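PDB 6G44: putative major capsid protein from Cafeteriavirus-dependent mavirus, which probably builds the icosahedral capsid shell of this virophage as a double jelly-roll protein that assembles into trimers. Local coordinates for residues N54-I59 with Q235-N240; V77-E82 with T262-N267; F101-S106 with F200-A205; K254-V259 with K346-D351. One frame throughout, in Å; residues are numbered along the deposited sequence. Where two conformers were deposited one is given.

Contact 1: N54-I59 with Q235-N240; sequences NGIGQI and QFKPEN
G55 and F236 meet through a single backbone hydrogen bond, from F236 N to G55 O (3.0 Å, N-H...O angle 153°). Next to it, I56 and Q235 form an antiparallel non-hydrogen-bonded pair. Local bonds shape both partners. N54 OD1 accepts from I56 N at 3.2 Å, an Asx turn that carries the chain round to I56, while F236 sits at the centre of an inverse gamma turn. The amide of N240 reaches back to the carbonyl of Q235, with ND2 2.8 Å from Q235 O along an almost straight line in both the amide and the carbonyl plane; this ties the first turn of helix 238-241 to the strand end before it.

Van der Waals contacts fall in two groups. In the first, which holds for one of the two conformers of I56, the bend of the Q235 chain at chi2 (-68°) brings its amide up to the I56 CG2 methyl, 3.7 Å from Q235 OE1. CD1 of I56 extends the other way, to K237 CB at 4.0 Å. In the second, the F236 ring has G55 O near its plane, at the edge by CD1, and I59 CD1 makes an apolar contact with F236 CE1 at 3.9 Å. Lacking a side chain, G55 can lie close against the F236 carbonyl, and it also takes a positive phi.

Strand 58-66 continues the pairing with strand 222-235. F236 packs on F264 and I266 of strand 258-273, and P238 on V259 and I261 of the same strand.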
loop_
_atom_site.group_PDB
_atom_site.type_symbol
_atom_site.label_atom_id
_atom_site.label_comp_id
_atom_site.label_asym_id
_atom_site.label_seq_id
_atom_site.Cartn_x
_atom_site.Cartn_y
_atom_site.Cartn_z
ATOM N N ASN C 54 7.844 -3.701 -38.497
ATOM C CA ASN C 54 8.395 -2.662 -37.617
ATOM C C ASN C 54 7.340 -2.032 -36.699
ATOM O O ASN C 54 7.586 -0.972 -36.100
ATOM C CB ASN C 54 9.113 -1.575 -38.416
ATOM C CG ASN C 54 8.181 -0.692 -39.173
ATOM O OD1 ASN C 54 7.002 -0.991 -39.350
ATOM N ND2 ASN C 54 8.719 0.448 -39.634
ATOM N N GLY C 55 6.164 -2.654 -36.614
ATOM C CA GLY C 55 5.097 -2.165 -35.734
ATOM C C GLY C 55 4.273 -0.982 -36.198
ATOM O O GLY C 55 3.345 -0.533 -35.483
ATOM N N ILE C 56 4.549 -0.459 -37.409
ATOM C CA ILE C 56 3.829 0.722 -37.915
ATOM C C ILE C 56 2.877 0.424 -39.078
ATOM O O ILE C 56 3.313 0.169 -40.208
ATOM C CB ILE C 56 4.766 1.877 -38.349
ATOM C CG1 ILE C 56 5.674 2.325 -37.195
ATOM C CG2 ILE C 56 3.931 3.062 -38.827
ATOM C CD1 ILE C 56 6.757 3.279 -37.624
ATOM N N GLY C 57 1.586 0.519 -38.797
ATOM C CA GLY C 57 0.540 0.403 -39.806
ATOM C C GLY C 57 -0.742 -0.139 -39.256
ATOM O O GLY C 57 -0.819 -0.528 -38.085
ATOM N N GLN C 58 -1.761 -0.173 -40.101
ATOM C CA GLN C 58 -3.060 -0.686 -39.657
ATOM C C GLN C 58 -2.988 -2.183 -39.346
ATOM O O GLN C 58 -2.382 -2.959 -40.085
ATOM C CB GLN C 58 -4.137 -0.408 -40.695
ATOM C CG GLN C 58 -5.560 -0.621 -40.170
ATOM C CD GLN C 58 -6.609 -0.489 -41.242
ATOM O OE1 GLN C 58 -6.730 -1.364 -42.079
ATOM N NE2 GLN C 58 -7.392 0.579 -41.193
ATOM N N ILE C 59 -3.603 -2.588 -38.222
ATOM C CA ILE C 59 -3.673 -3.973 -37.792
ATOM C C ILE C 59 -5.128 -4.272 -37.497
ATOM O O ILE C 59 -5.767 -3.502 -36.821
ATOM C CB ILE C 59 -2.834 -4.187 -36.507
ATOM C CG1 ILE C 59 -1.343 -3.906 -36.779
ATOM C CG2 ILE C 59 -3.042 -5.606 -35.956
ATOM C CD1 ILE C 59 -0.565 -3.484 -35.526
ATOM N N GLN C 235 1.068 2.098 -34.086
ATOM C CA GLN C 235 2.230 2.972 -34.008
ATOM C C GLN C 235 3.182 2.449 -32.938
ATOM O O GLN C 235 3.587 3.211 -32.039
ATOM C CB GLN C 235 1.822 4.425 -33.747
ATOM C CG GLN C 235 0.981 5.051 -34.833
ATOM C CD GLN C 235 1.764 5.263 -36.117
ATOM O OE1 GLN C 235 2.987 5.457 -36.102
ATOM N NE2 GLN C 235 1.061 5.177 -37.247
ATOM N N PHE C 236 3.525 1.178 -33.039
ATOM C CA PHE C 236 4.415 0.435 -32.099
ATOM C C PHE C 236 5.854 0.721 -32.498
ATOM O O PHE C 236 6.592 -0.167 -32.958
ATOM C CB PHE C 236 4.106 -1.043 -32.098
ATOM C CG PHE C 236 2.708 -1.349 -31.673
ATOM C CD1 PHE C 236 1.648 -1.418 -32.575
ATOM C CD2 PHE C 236 2.421 -1.560 -30.319
ATOM C CE1 PHE C 236 0.372 -1.707 -32.170
ATOM C CE2 PHE C 236 1.125 -1.839 -29.923
ATOM C CZ PHE C 236 0.109 -1.929 -30.826
ATOM N N LYS C 237 6.218 1.964 -32.287
ATOM C CA LYS C 237 7.500 2.489 -32.710
ATOM C C LYS C 237 8.278 2.922 -31.500
ATOM O O LYS C 237 7.711 3.078 -30.427
ATOM C CB LYS C 237 7.296 3.643 -33.669
ATOM C CG LYS C 237 6.678 4.889 -33.104
ATOM C CD LYS C 237 6.262 5.794 -34.249
ATOM C CE LYS C 237 5.897 7.161 -33.728
ATOM N NZ LYS C 237 5.251 7.967 -34.800
ATOM N N PRO C 238 9.592 3.105 -31.644
ATOM C CA PRO C 238 10.443 3.320 -30.488
ATOM C C PRO C 238 10.027 4.500 -29.609
ATOM O O PRO C 238 10.037 4.368 -28.370
ATOM C CB PRO C 238 11.817 3.521 -31.124
ATOM C CG PRO C 238 11.764 2.684 -32.335
ATOM C CD PRO C 238 10.405 2.966 -32.871
ATOM N N GLU C 239 9.629 5.625 -30.181
ATOM C CA GLU C 239 9.237 6.771 -29.357
ATOM C C GLU C 239 7.997 6.503 -28.503
ATOM O O GLU C 239 7.780 7.163 -27.506
ATOM C CB GLU C 239 8.992 8.004 -30.248
ATOM C CG GLU C 239 8.736 9.275 -29.485
ATOM C CD GLU C 239 8.960 10.540 -30.286
ATOM O OE1 GLU C 239 9.095 10.462 -31.532
ATOM O OE2 GLU C 239 8.973 11.626 -29.652
ATOM N N ASN C 240 7.141 5.591 -28.933
ATOM C CA ASN C 240 5.980 5.224 -28.142
ATOM C C ASN C 240 6.250 4.196 -27.071
ATOM O O ASN C 240 5.595 4.237 -26.024
ATOM C CB ASN C 240 4.833 4.823 -29.051
ATOM C CG ASN C 240 4.255 6.018 -29.778
ATOM O OD1 ASN C 240 4.352 7.150 -29.306
ATOM N ND2 ASN C 240 3.639 5.774 -30.924
#

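Contact 2: V77-E82 with T262-N267; sequences VSFTAE and TGFKIN
Strands 77-82 and 264-267 run antiparallel, their axes 4.7 Å apart at the closest, and the register slips by one residue between the hydrogen-bonded pairs S78-K265 and T80-T262, a beta bulge. Each pair exchanges two backbone bonds, including K265 N to S78 O and T80 N to T262 O, both 2.9 Å. G263, with positive phi, lies where the chain turns the corner.

On the face of V77, CG1 is the touching branch: V77 CG1 lies 3.7 Å from I266 CG1 and also meets F264 CZ at 3.8 Å. The F264 ring gets there because its CG is anti to the backbone N (chi1 -176°), which carries the ring along the strand to V77, with CD1 near F79 CB.

The face of S78 and T80 is polar. S78 OG lies 3.5 Å from K265 CB. A water bridges S78 OG and G263 O, donating to the latter at 2.8 Å; a second water joins T262 OG1 to T80 O. T80 OG1 is hydrogen-bonded to D199 OD1.

Strand 74-84 pairs with strand 258-273 on one edge and with strand 195-205 on the other, where F79 meets F200, while F264 and I266 pack on I59 of strand 58-66.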
loop_
_atom_site.group_PDB
_atom_site.type_symbol
_atom_site.label_atom_id
_atom_site.label_comp_id
_atom_site.label_asym_id
_atom_site.label_seq_id
_atom_site.Cartn_x
_atom_site.Cartn_y
_atom_site.Cartn_z
ATOM N N VAL C 77 2.026 -8.120 -27.482
ATOM C CA VAL C 77 2.992 -7.703 -28.510
ATOM C C VAL C 77 4.328 -8.293 -28.202
ATOM O O VAL C 77 4.717 -8.410 -27.031
ATOM C CB VAL C 77 3.102 -6.191 -28.692
ATOM C CG1 VAL C 77 1.788 -5.591 -29.169
ATOM C CG2 VAL C 77 3.637 -5.511 -27.442
ATOM N N SER C 78 5.046 -8.689 -29.251
ATOM C CA SER C 78 6.410 -9.117 -29.120
ATOM C C SER C 78 7.226 -8.494 -30.234
ATOM O O SER C 78 6.722 -8.312 -31.340
ATOM C CB SER C 78 6.539 -10.631 -29.109
ATOM O OG SER C 78 6.150 -11.180 -30.322
ATOM N N PHE C 79 8.453 -8.120 -29.919
ATOM C CA PHE C 79 9.325 -7.523 -30.921
ATOM C C PHE C 79 10.737 -7.509 -30.411
ATOM O O PHE C 79 10.996 -7.754 -29.221
ATOM C CB PHE C 79 8.873 -6.099 -31.233
ATOM C CG PHE C 79 8.803 -5.201 -30.007
ATOM C CD1 PHE C 79 9.920 -4.494 -29.576
ATOM C CD2 PHE C 79 7.627 -5.118 -29.264
ATOM C CE1 PHE C 79 9.856 -3.684 -28.441
ATOM C CE2 PHE C 79 7.556 -4.317 -28.126
ATOM C CZ PHE C 79 8.675 -3.611 -27.725
ATOM N N THR C 80 11.659 -7.185 -31.313
ATOM C CA THR C 80 13.044 -6.947 -30.977
ATOM C C THR C 80 13.344 -5.477 -31.231
ATOM O O THR C 80 12.984 -4.950 -32.275
ATOM C CB THR C 80 13.992 -7.838 -31.816
ATOM O OG1 THR C 80 13.714 -9.215 -31.544
ATOM C CG2 THR C 80 15.447 -7.535 -31.517
ATOM N N ALA C 81 13.944 -4.798 -30.256
ATOM C CA ALA C 81 14.427 -3.429 -30.393
ATOM C C ALA C 81 15.934 -3.433 -30.459
ATOM O O ALA C 81 16.590 -4.016 -29.590
ATOM C CB ALA C 81 13.969 -2.585 -29.217
ATOM N N GLU C 82 16.481 -2.759 -31.479
ATOM C CA GLU C 82 17.917 -2.527 -31.568
ATOM C C GLU C 82 18.191 -1.073 -31.258
ATOM O O GLU C 82 17.667 -0.198 -31.925
ATOM C CB GLU C 82 18.460 -2.862 -32.967
ATOM C CG GLU C 82 19.977 -2.688 -33.039
ATOM C CD GLU C 82 20.599 -3.135 -34.357
ATOM O OE1 GLU C 82 21.838 -3.201 -34.403
ATOM O OE2 GLU C 82 19.877 -3.390 -35.330
ATOM N N THR C 262 12.024 -4.628 -35.043
ATOM C CA THR C 262 11.917 -5.722 -36.006
ATOM C C THR C 262 11.179 -6.886 -35.393
ATOM O O THR C 262 11.058 -6.999 -34.163
ATOM C CB THR C 262 13.303 -6.179 -36.511
ATOM O OG1 THR C 262 14.097 -6.702 -35.432
ATOM C CG2 THR C 262 14.033 -5.034 -37.210
ATOM N N GLY C 263 10.705 -7.787 -36.238
ATOM C CA GLY C 263 10.069 -9.002 -35.793
ATOM C C GLY C 263 8.775 -8.765 -35.033
ATOM O O GLY C 263 8.374 -9.622 -34.246
ATOM N N PHE C 264 8.135 -7.634 -35.271
ATOM C CA PHE C 264 6.881 -7.290 -34.552
ATOM C C PHE C 264 5.764 -8.300 -34.800
ATOM O O PHE C 264 5.484 -8.675 -35.942
ATOM C CB PHE C 264 6.433 -5.888 -34.894
ATOM C CG PHE C 264 5.222 -5.443 -34.139
ATOM C CD1 PHE C 264 5.371 -4.891 -32.882
ATOM C CD2 PHE C 264 3.967 -5.577 -34.659
ATOM C CE1 PHE C 264 4.252 -4.471 -32.170
ATOM C CE2 PHE C 264 2.844 -5.162 -33.953
ATOM C CZ PHE C 264 2.997 -4.631 -32.690
ATOM N N LYS C 265 5.163 -8.772 -33.701
ATOM C CA LYS C 265 3.997 -9.626 -33.734
ATOM C C LYS C 265 2.985 -9.110 -32.717
ATOM O O LYS C 265 3.369 -8.500 -31.710
ATOM C CB LYS C 265 4.362 -11.056 -33.381
ATOM C CG LYS C 265 5.329 -11.710 -34.362
ATOM C CD LYS C 265 4.678 -11.957 -35.705
ATOM C CE LYS C 265 5.595 -12.686 -36.686
ATOM N NZ LYS C 265 4.991 -12.649 -38.062
ATOM N N ILE C 266 1.713 -9.329 -33.003
ATOM C CA ILE C 266 0.628 -8.917 -32.124
ATOM C C ILE C 266 -0.518 -9.907 -32.210
ATOM O O ILE C 266 -0.876 -10.364 -33.309
ATOM C CB ILE C 266 0.181 -7.472 -32.415
ATOM C CG1 ILE C 266 -0.835 -6.963 -31.358
ATOM C CG2 ILE C 266 -0.357 -7.331 -33.832
ATOM C CD1 ILE C 266 -1.196 -5.508 -31.517
ATOM N N ASN C 267 -1.047 -10.293 -31.045
ATOM C CA ASN C 267 -2.251 -11.120 -30.947
ATOM C C ASN C 267 -3.220 -10.470 -29.968
ATOM O O ASN C 267 -2.784 -9.755 -29.069
ATOM C CB ASN C 267 -1.882 -12.519 -30.453
ATOM C CG ASN C 267 -1.025 -13.292 -31.442
ATOM O OD1 ASN C 267 -0.999 -12.988 -32.630
ATOM N ND2 ASN C 267 -0.364 -14.329 -30.965
HETATM O O HOH W 1 8.469 -11.129 -31.930
HETATM O O HOH W 2 15.532 -4.795 -34.129
#

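Contact 3: F101-S106 with F200-A205; sequences FPVNRS and FVVDEA
E204, which has the most surface buried here, meets V103 and N104 at the start of the short, weakly bonded helix 102-105, into which its extended side chain drives the carboxylate. OE2 takes two bonds from N104. The backbone N104 N reaches it at 3.0 Å from above the carboxylate plane, and the amide N104 ND2 comes to its anti lone pair at 2.8 Å. OE1 receives a weaker, longer bond from V103 N (3.3 Å) and a further one from the hydroxyl of S143.

The side chains of V103 and E204 lie alongside each other and point opposite ways, with V103 CB 3.5 Å from E204 CD. The CG2 methyl of V103 lies over E204 CB and reaches V202 CG1 at 3.9 Å, so V103 packs against both the aliphatic part of the glutamate and V202. P102 adds CD close to OE1.

N104 spans two acceptors. Besides E204, its ND2 bonds to A205 O at 2.8 Å, almost straight (167°) and in the plane of the amide, whereas E204 OE2 is tilted out of that plane. N104 OD1 accepts from V207 N, which fixes the amide's rotation.

The site is buried, with L142 packing against both E204 and N104. Backbone N-H groups at the beginning of a helical turn, an amide and a hydroxyl all donate to one carboxylate, an arrangement that would probably stabilise its ionised form and pin helix 102-105 to the end of strand 195-205.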
loop_
_atom_site.group_PDB
_atom_site.type_symbol
_atom_site.label_atom_id
_atom_site.label_comp_id
_atom_site.label_asym_id
_atom_site.label_seq_id
_atom_site.Cartn_x
_atom_site.Cartn_y
_atom_site.Cartn_z
ATOM N N PHE C 101 2.564 2.221 -20.061
ATOM C CA PHE C 101 1.444 1.762 -20.917
ATOM C C PHE C 101 1.855 1.733 -22.395
ATOM O O PHE C 101 1.241 2.399 -23.233
ATOM C CB PHE C 101 0.164 2.582 -20.685
ATOM C CG PHE C 101 -0.162 2.720 -19.226
ATOM C CD1 PHE C 101 -0.796 1.691 -18.590
ATOM C CD2 PHE C 101 0.267 3.814 -18.491
ATOM C CE1 PHE C 101 -1.033 1.727 -17.240
ATOM C CE2 PHE C 101 0.048 3.854 -17.113
ATOM C CZ PHE C 101 -0.599 2.807 -16.493
ATOM N N PRO C 102 2.908 0.970 -22.682
ATOM C CA PRO C 102 3.501 1.073 -24.044
ATOM C C PRO C 102 2.603 0.584 -25.164
ATOM O O PRO C 102 2.755 1.049 -26.305
ATOM C CB PRO C 102 4.763 0.226 -23.939
ATOM C CG PRO C 102 4.442 -0.770 -22.867
ATOM C CD PRO C 102 3.631 -0.008 -21.851
ATOM N N VAL C 103 1.687 -0.325 -24.879
ATOM C CA VAL C 103 0.739 -0.775 -25.907
ATOM C C VAL C 103 -0.244 0.323 -26.208
ATOM O O VAL C 103 -0.410 0.704 -27.370
ATOM C CB VAL C 103 0.054 -2.098 -25.552
ATOM C CG1 VAL C 103 -1.090 -2.439 -26.514
ATOM C CG2 VAL C 103 1.088 -3.207 -25.485
ATOM N N ASN C 104 -0.923 0.867 -25.203
ATOM C CA ASN C 104 -1.915 1.914 -25.487
ATOM C C ASN C 104 -1.275 3.224 -25.986
ATOM O O ASN C 104 -1.887 3.935 -26.801
ATOM C CB ASN C 104 -2.856 2.114 -24.292
ATOM C CG ASN C 104 -3.813 0.966 -24.149
ATOM O OD1 ASN C 104 -4.800 0.888 -24.873
ATOM N ND2 ASN C 104 -3.539 0.059 -23.183
ATOM N N ARG C 105 -0.047 3.514 -25.559
ATOM C CA ARG C 105 0.703 4.663 -26.098
ATOM C C ARG C 105 0.929 4.569 -27.598
ATOM O O ARG C 105 1.102 5.597 -28.258
ATOM C CB ARG C 105 2.077 4.791 -25.448
ATOM C CG ARG C 105 2.097 5.515 -24.120
ATOM C CD ARG C 105 3.532 5.742 -23.624
ATOM N NE ARG C 105 4.415 6.395 -24.587
ATOM C CZ ARG C 105 4.614 7.718 -24.701
ATOM N NH1 ARG C 105 5.481 8.188 -25.619
ATOM N NH2 ARG C 105 3.961 8.578 -23.920
ATOM N N SER C 106 0.953 3.338 -28.092
ATOM C CA SER C 106 1.259 3.042 -29.505
ATOM C C SER C 106 0.011 3.008 -30.386
ATOM O O SER C 106 0.131 2.637 -31.566
ATOM C CB SER C 106 1.977 1.708 -29.581
ATOM O OG SER C 106 3.253 1.783 -28.967
ATOM N N PHE C 200 11.338 -8.151 -26.381
ATOM C CA PHE C 200 10.285 -7.810 -25.395
ATOM C C PHE C 200 8.996 -8.565 -25.705
ATOM O O PHE C 200 8.661 -8.795 -26.880
ATOM C CB PHE C 200 9.935 -6.331 -25.464
ATOM C CG PHE C 200 11.020 -5.395 -25.015
ATOM C CD1 PHE C 200 11.096 -4.998 -23.700
ATOM C CD2 PHE C 200 11.938 -4.871 -25.918
ATOM C CE1 PHE C 200 12.047 -4.115 -23.292
ATOM C CE2 PHE C 200 12.925 -4.002 -25.507
ATOM C CZ PHE C 200 12.968 -3.593 -24.185
ATOM N N VAL C 201 8.233 -8.890 -24.664
ATOM C CA VAL C 201 6.859 -9.380 -24.782
ATOM C C VAL C 201 6.039 -8.603 -23.756
ATOM O O VAL C 201 6.413 -8.593 -22.567
ATOM C CB VAL C 201 6.710 -10.872 -24.505
ATOM C CG1 VAL C 201 5.286 -11.311 -24.725
ATOM C CG2 VAL C 201 7.622 -11.692 -25.391
ATOM N N VAL C 202 4.967 -7.981 -24.186
ATOM C CA VAL C 202 4.062 -7.212 -23.278
ATOM C C VAL C 202 2.626 -7.610 -23.556
ATOM O O VAL C 202 2.204 -7.599 -24.731
ATOM C CB VAL C 202 4.204 -5.693 -23.483
ATOM C CG1 VAL C 202 3.178 -4.912 -22.663
ATOM C CG2 VAL C 202 5.623 -5.264 -23.158
ATOM N N ASP C 203 1.862 -7.912 -22.501
ATOM C CA ASP C 203 0.432 -8.294 -22.577
ATOM C C ASP C 203 -0.325 -7.216 -21.785
ATOM O O ASP C 203 -0.270 -7.226 -20.543
ATOM C CB ASP C 203 0.253 -9.702 -21.973
ATOM C CG ASP C 203 -1.172 -10.236 -22.015
ATOM O OD1 ASP C 203 -2.120 -9.444 -22.085
ATOM O OD2 ASP C 203 -1.350 -11.502 -21.943
ATOM N N GLU C 204 -1.020 -6.327 -22.478
ATOM C CA GLU C 204 -1.644 -5.122 -21.895
ATOM C C GLU C 204 -3.123 -5.035 -22.316
ATOM O O GLU C 204 -3.469 -5.315 -23.473
ATOM C CB GLU C 204 -0.859 -3.893 -22.377
ATOM C CG GLU C 204 -1.348 -2.546 -21.869
ATOM C CD GLU C 204 -0.357 -1.418 -22.113
ATOM O OE1 GLU C 204 0.864 -1.649 -21.934
ATOM O OE2 GLU C 204 -0.808 -0.303 -22.487
ATOM N N ALA C 205 -4.021 -4.690 -21.390
ATOM C CA ALA C 205 -5.422 -4.501 -21.707
ATOM C C ALA C 205 -5.588 -3.363 -22.712
ATOM O O ALA C 205 -4.953 -2.304 -22.559
ATOM C CB ALA C 205 -6.214 -4.199 -20.444
#

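Contact 4: K254-V259 with K346-D351; sequences KADFEV and KKFAPD
D256 and K347 are joined by the direct hydrogen bond of this contact: K347 N donates to the syn lone pair of D256 OD2 at 3.0 Å, with an N-H...O angle of 166°. The other oxygen, OD1, accepts from a water at 2.9 Å that in turn accepts from F348 N, so one carboxylate holds two successive backbone N-H groups, one directly and one through water. OD1 also takes a weak bond from F257 N. A chi1 of -153° swings the D256 carboxylate away from its own backbone nitrogen and toward the loop. The ammonium groups of K346 and K347 point elsewhere, that of K346 to a salt bridge with D246.

The loop 346-351 follows strand 334-341 and belongs to the C-terminal half of this double jelly-roll, whereas 254-259 leads into strand 258-273 of the N-terminal half; the contact therefore bridges the two at the surface of the subunit.

Apolar packing centres on the F348 ring. V259 and F348 point at each other, the V259 CG2 methyl lying 3.4 Å from F348 CZ, a close approach to the far end of the ring. F257 O sits in the ring plane at the edge, 3.5 Å from F348 CE2, with F257 CB also near that carbon. One face of the ring is covered by CB of the preceding K347, 3.6 Å above its centre. P238, from helix 238-241, touches both F348 and V259.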
loop_
_atom_site.group_PDB
_atom_site.type_symbol
_atom_site.label_atom_id
_atom_site.label_comp_id
_atom_site.label_asym_id
_atom_site.label_seq_id
_atom_site.Cartn_x
_atom_site.Cartn_y
_atom_site.Cartn_z
ATOM N N LYS C 254 26.838 11.875 -32.018
ATOM C CA LYS C 254 25.413 11.557 -32.122
ATOM C C LYS C 254 24.666 12.279 -31.014
ATOM O O LYS C 254 25.113 12.267 -29.871
ATOM C CB LYS C 254 25.184 10.045 -31.979
ATOM C CG LYS C 254 26.085 9.175 -32.836
ATOM C CD LYS C 254 25.978 9.421 -34.329
ATOM C CE LYS C 254 24.664 8.986 -34.920
ATOM N NZ LYS C 254 24.782 8.783 -36.387
ATOM N N ALA C 255 23.532 12.879 -31.362
ATOM C CA ALA C 255 22.731 13.673 -30.424
ATOM C C ALA C 255 21.655 12.863 -29.694
ATOM O O ALA C 255 21.197 13.281 -28.626
ATOM C CB ALA C 255 22.094 14.843 -31.140
ATOM N N ASP C 256 21.242 11.728 -30.260
ATOM C CA ASP C 256 20.239 10.847 -29.615
ATOM C C ASP C 256 20.498 9.415 -30.079
ATOM O O ASP C 256 21.247 9.147 -31.022
ATOM C CB ASP C 256 18.783 11.295 -29.948
ATOM C CG ASP C 256 17.710 10.913 -28.846
ATOM O OD1 ASP C 256 18.020 10.180 -27.851
ATOM O OD2 ASP C 256 16.523 11.355 -29.019
ATOM N N PHE C 257 19.859 8.481 -29.399
ATOM C CA PHE C 257 19.913 7.084 -29.773
ATOM C C PHE C 257 19.085 6.866 -31.014
ATOM O O PHE C 257 18.165 7.608 -31.270
ATOM C CB PHE C 257 19.424 6.228 -28.597
ATOM C CG PHE C 257 20.205 6.485 -27.354
ATOM C CD1 PHE C 257 21.474 5.923 -27.192
ATOM C CD2 PHE C 257 19.742 7.372 -26.382
ATOM C CE1 PHE C 257 22.237 6.203 -26.077
ATOM C CE2 PHE C 257 20.525 7.668 -25.269
ATOM C CZ PHE C 257 21.763 7.082 -25.123
ATOM N N GLU C 258 19.456 5.856 -31.790
ATOM C CA GLU C 258 18.675 5.431 -32.950
ATOM C C GLU C 258 18.175 4.044 -32.623
ATOM O O GLU C 258 18.965 3.175 -32.278
ATOM C CB GLU C 258 19.589 5.388 -34.173
ATOM C CG GLU C 258 18.937 4.901 -35.455
ATOM C CD GLU C 258 19.897 4.831 -36.639
ATOM O OE1 GLU C 258 20.977 5.457 -36.614
ATOM O OE2 GLU C 258 19.559 4.128 -37.611
ATOM N N VAL C 259 16.859 3.854 -32.699
ATOM C CA VAL C 259 16.240 2.597 -32.278
ATOM C C VAL C 259 15.385 2.094 -33.410
ATOM O O VAL C 259 14.662 2.878 -34.044
ATOM C CB VAL C 259 15.391 2.803 -31.002
ATOM C CG1 VAL C 259 14.770 1.489 -30.569
ATOM C CG2 VAL C 259 16.247 3.410 -29.895
ATOM N N LYS C 346 13.937 14.863 -26.974
ATOM C CA LYS C 346 14.579 13.563 -26.897
ATOM C C LYS C 346 13.471 12.547 -27.135
ATOM O O LYS C 346 12.349 12.736 -26.645
ATOM C CB LYS C 346 15.160 13.361 -25.512
ATOM C CG LYS C 346 16.410 14.173 -25.223
ATOM C CD LYS C 346 16.789 13.973 -23.764
ATOM C CE LYS C 346 18.284 13.862 -23.526
ATOM N NZ LYS C 346 18.537 13.118 -22.256
ATOM N N LYS C 347 13.763 11.470 -27.841
ATOM C CA LYS C 347 12.710 10.522 -28.186
ATOM C C LYS C 347 12.357 9.516 -27.067
ATOM O O LYS C 347 11.265 8.962 -27.088
ATOM C CB LYS C 347 13.073 9.742 -29.442
ATOM C CG LYS C 347 13.168 10.576 -30.717
ATOM C CD LYS C 347 13.591 9.684 -31.889
ATOM C CE LYS C 347 13.287 10.277 -33.260
ATOM N NZ LYS C 347 11.873 10.712 -33.416
ATOM N N PHE C 348 13.273 9.264 -26.139
ATOM C CA PHE C 348 13.134 8.120 -25.219
ATOM C C PHE C 348 13.059 8.542 -23.758
ATOM O O PHE C 348 13.255 7.732 -22.869
ATOM C CB PHE C 348 14.241 7.092 -25.501
ATOM C CG PHE C 348 14.352 6.772 -26.968
ATOM C CD1 PHE C 348 13.344 6.101 -27.602
ATOM C CD2 PHE C 348 15.433 7.222 -27.719
ATOM C CE1 PHE C 348 13.395 5.858 -28.956
ATOM C CE2 PHE C 348 15.482 6.983 -29.086
ATOM C CZ PHE C 348 14.468 6.318 -29.698
ATOM N N ALA C 349 12.757 9.816 -23.559
ATOM C CA ALA C 349 12.670 10.464 -22.239
ATOM C C ALA C 349 11.232 10.627 -21.799
ATOM O O ALA C 349 10.308 10.433 -22.575
ATOM C CB ALA C 349 13.328 11.836 -22.321
ATOM N N PRO C 350 11.025 10.975 -20.516
ATOM C CA PRO C 350 9.665 11.255 -20.051
ATOM C C PRO C 350 8.956 12.339 -20.852
ATOM O O PRO C 350 9.580 13.292 -21.348
ATOM C CB PRO C 350 9.899 11.737 -18.616
ATOM C CG PRO C 350 11.154 11.040 -18.187
ATOM C CD PRO C 350 11.999 11.125 -19.419
ATOM N N ASP C 351 7.653 12.190 -20.988
ATOM C CA ASP C 351 6.827 13.267 -21.564
ATOM C C ASP C 351 6.867 14.510 -20.674
ATOM O O ASP C 351 6.924 14.416 -19.451
ATOM C CB ASP C 351 5.375 12.809 -21.778
ATOM C CG ASP C 351 5.183 11.975 -23.036
ATOM O OD1 ASP C 351 6.022 12.012 -23.944
ATOM O OD2 ASP C 351 4.095 11.370 -23.145
HETATM O O HOH W 3 16.018 10.002 -25.702
#

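In the fold
From the N terminus, 54-59 opens contact 1 and 77-82 opens contact 2. Contact 3 opens at 101-106 and closes at 200-205, nested inside both. Contact 1 closes at 235-240 and contact 2 at 262-267, so these two cross. Contact 4 opens at 254-259, before contact 2 has closed, crossing it, and closes at 346-351 in the second jelly-roll, in series after contacts 1 and 3. Contact 2 pairs strands 74-84 and 258-273, while contacts 1 and 3 bring helices 238-241 and 102-105 onto this sheet. Backbone pairing of V77 with V202 joins contact 2 to contact 3, and R105 joins contact 3 to D351 of contact 4.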